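Local coordinates for protein Cag-Z (Helicobacter pylori, PDB 1S2X) that is of unknown function but is encoded in the cag pathogenicity island, which specifies a type IV secretion system, and may serve that system, at residues N118-N121 with F122-E126. The protein carries 1 engineered substitution. Residues are numbered along the deposited sequence; the frame is centred on the assembly and turned at random.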
ATOM      1  N   ASN A 118       0.936  -8.600 -14.675  1.00 35.83           N
ATOM      2  CA  ASN A 118       2.051  -8.245 -13.805  1.00 39.32           C
ATOM      3  C   ASN A 118       1.832  -6.854 -13.210  1.00 49.38           C
ATOM      4  O   ASN A 118       2.361  -6.561 -12.134  1.00 40.94           O
ATOM      5  CB  ASN A 118       3.383  -8.307 -14.554  1.00 36.08           C
ATOM      6  CG  ASN A 118       3.806  -9.737 -14.826  1.00 44.39           C
ATOM      7  OD1 ASN A 118       3.293 -10.674 -14.207  1.00 56.17           O
ATOM      8  ND2 ASN A 118       4.746  -9.906 -15.752  1.00 46.14           N
ATOM      9  N   PHE A 119       1.068  -6.029 -13.921  1.00 48.15           N
ATOM     10  CA  PHE A 119       0.665  -4.720 -13.408  1.00 45.14           C
ATOM     11  C   PHE A 119      -0.278  -4.947 -12.224  1.00 40.67           C
ATOM     12  O   PHE A 119      -0.117  -4.365 -11.151  1.00 45.41           O
ATOM     13  CB  PHE A 119       0.008  -3.838 -14.466  1.00 33.84           C
ATOM     14  CG  PHE A 119      -0.672  -2.584 -13.939  1.00 32.31           C
ATOM     15  CD1 PHE A 119      -2.031  -2.560 -13.662  1.00 36.44           C
ATOM     16  CD2 PHE A 119       0.050  -1.430 -13.714  1.00 33.97           C
ATOM     17  CE1 PHE A 119      -2.652  -1.429 -13.164  1.00 32.45           C
ATOM     18  CE2 PHE A 119      -0.555  -0.290 -13.198  1.00 33.67           C
ATOM     19  CZ  PHE A 119      -1.904  -0.292 -12.912  1.00 29.19           C
ATOM     20  N   ASN A 120      -1.269  -5.811 -12.438  1.00 33.27           N
ATOM     21  CA  ASN A 120      -2.242  -6.040 -11.380  1.00 40.98           C
ATOM     22  C   ASN A 120      -1.553  -6.550 -10.109  1.00 48.80           C
ATOM     23  O   ASN A 120      -1.908  -6.122  -9.013  1.00 41.31           O
ATOM     24  CB  ASN A 120      -3.319  -7.037 -11.798  1.00 43.09           C
ATOM     25  CG  ASN A 120      -4.506  -7.000 -10.846  1.00 53.63           C
ATOM     26  OD1 ASN A 120      -4.933  -5.918 -10.440  1.00 50.56           O
ATOM     27  ND2 ASN A 120      -5.056  -8.150 -10.477  1.00 40.61           N
ATOM     28  N   ASN A 121      -0.596  -7.449 -10.276  1.00 43.37           N
ATOM     29  CA  ASN A 121       0.051  -8.151  -9.179  1.00 45.77           C
ATOM     30  C   ASN A 121       1.128  -7.346  -8.486  1.00 45.16           C
ATOM     31  O   ASN A 121       1.279  -7.375  -7.252  1.00 38.88           O
ATOM     32  CB  ASN A 121       0.637  -9.474  -9.717  1.00 49.49           C
ATOM     33  CG  ASN A 121      -0.521 -10.438  -9.954  1.00 52.56           C
ATOM     34  OD1 ASN A 121      -0.425 -11.364 -10.747  1.00 67.43           O
ATOM     35  ND2 ASN A 121      -1.616 -10.187  -9.246  1.00 45.31           N
ATOM     36  N   PHE A 122       1.898  -6.609  -9.288  1.00 36.39           N
ATOM     37  CA  PHE A 122       2.947  -5.791  -8.680  1.00 34.95           C
ATOM     38  C   PHE A 122       2.335  -4.655  -7.869  1.00 45.60           C
ATOM     39  O   PHE A 122       2.795  -4.328  -6.774  1.00 40.03           O
ATOM     40  CB  PHE A 122       3.853  -5.279  -9.786  1.00 36.53           C
ATOM     41  CG  PHE A 122       4.838  -4.195  -9.387  1.00 40.53           C
ATOM     42  CD1 PHE A 122       4.577  -2.869  -9.671  1.00 37.68           C
ATOM     43  CD2 PHE A 122       6.017  -4.501  -8.733  1.00 43.93           C
ATOM     44  CE1 PHE A 122       5.471  -1.880  -9.310  1.00 33.71           C
ATOM     45  CE2 PHE A 122       6.921  -3.518  -8.385  1.00 41.25           C
ATOM     46  CZ  PHE A 122       6.655  -2.195  -8.682  1.00 31.83           C
ATOM     47  N   THR A 123       1.277  -4.027  -8.393  1.00 41.51           N
ATOM     48  CA  THR A 123       0.710  -2.885  -7.689  1.00 38.20           C
ATOM     49  C   THR A 123      -0.070  -3.347  -6.461  1.00 33.18           C
ATOM     50  O   THR A 123       0.101  -2.759  -5.392  1.00 30.42           O
ATOM     51  CB  THR A 123      -0.233  -2.019  -8.547  1.00 34.08           C
ATOM     52  OG1 THR A 123      -1.265  -2.835  -9.098  1.00 34.36           O
ATOM     53  CG2 THR A 123       0.524  -1.399  -9.710  1.00 31.00           C
ATOM     54  N   CYS A 124      -0.891  -4.371  -6.655  1.00 33.42           N
ATOM     55  CA  CYS A 124      -1.708  -4.909  -5.566  1.00 42.67           C
ATOM     56  C   CYS A 124      -0.850  -5.449  -4.429  1.00 49.32           C
ATOM     57  O   CYS A 124      -1.218  -5.356  -3.252  1.00 36.81           O
ATOM     58  CB  CYS A 124      -2.662  -5.976  -6.103  1.00 34.51           C
ATOM     59  SG  CYS A 124      -4.152  -5.273  -6.862  1.00 42.24           S
ATOM     60  N   ASP A 125       0.320  -6.014  -4.715  1.00 49.53           N
ATOM     61  CA  ASP A 125       1.181  -6.471  -3.628  1.00 38.51           C
ATOM     62  C   ASP A 125       1.801  -5.276  -2.924  1.00 39.02           C
ATOM     63  O   ASP A 125       2.041  -5.286  -1.718  1.00 41.95           O
ATOM     64  CB  ASP A 125       2.293  -7.394  -4.116  1.00 37.35           C
ATOM     65  CG  ASP A 125       1.798  -8.744  -4.598  1.00 47.75           C
ATOM     66  OD1 ASP A 125       0.601  -9.056  -4.440  1.00 49.40           O
ATOM     67  OD2 ASP A 125       2.630  -9.502  -5.157  1.00 57.55           O
ATOM     68  N   GLU A 126       2.096  -4.198  -3.663  1.00 32.65           N
ATOM     69  CA  GLU A 126       2.714  -3.091  -2.924  1.00 30.61           C
ATOM     70  C   GLU A 126       1.678  -2.390  -2.049  1.00 29.72           C
ATOM     71  O   GLU A 126       2.035  -1.930  -0.959  1.00 36.21           O
ATOM     72  CB  GLU A 126       3.400  -2.093  -3.853  1.00 38.15           C
ATOM     73  CG  GLU A 126       4.801  -2.509  -4.272  1.00 37.27           C
ATOM     74  CD  GLU A 126       5.776  -2.428  -3.111  1.00 41.74           C
ATOM     75  OE1 GLU A 126       6.295  -3.486  -2.711  1.00 45.96           O
ATOM     76  OE2 GLU A 126       6.017  -1.315  -2.598  1.00 37.02           O
TER
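Thr123 is tied to Phe119, one helical turn earlier, at both its polar and its apolar branch. Its hydroxyl OG1 donates to Phe119 O at 2.8 Å, while its backbone N reaches the same oxygen at 3.1 Å. The two donors approach from opposite faces of the carbonyl plane, so one carbonyl oxygen is gripped twice. Rotation about chi1 (55°) sets OG1 between its own N and carbonyl carbon, pointing back toward the N-terminal end of the helix, to the carbonyl four residues earlier, and thereby lets a buried threonine satisfy its hydroxyl within its own helix. The same rotation sends methyl CG2 over one face of the Phe119 ring, offset toward the rim. In this CH-pi contact CG2 lies 4.1 Å from the ring centroid of Phe119, 24° off the ring normal, joining an aliphatic branch to an aromatic one at a buried position.

The neighbouring i to i+4 backbone bonds, from Phe122 N to Asn118 O, Cys124 N to Asn120 O and Asp125 N to Asn121 O, complete the helical frame. On the flank, SG of Cys124 lies 3.2 Å from the backbone O of Asn120 and 3.7 Å from its OD1, van der Waals contacts suited to a small, weakly polar side chain. Asn121 and Asp125, one turn apart, are exposed, where an amide and a carboxylate can meet solvent, while ND2 of Asn118 is held by the carbonyl of Gly11.

All of this lies within helix 105-135, part of an all-helical bundle. Phe119 packs on helices 74-101 and 161-183, and Thr123 and Asn120 meet Ile175 of the latter; Phe122 rests against Leu83 and Ser87 of helix 74-101 and against Leu21 of helix 14-23.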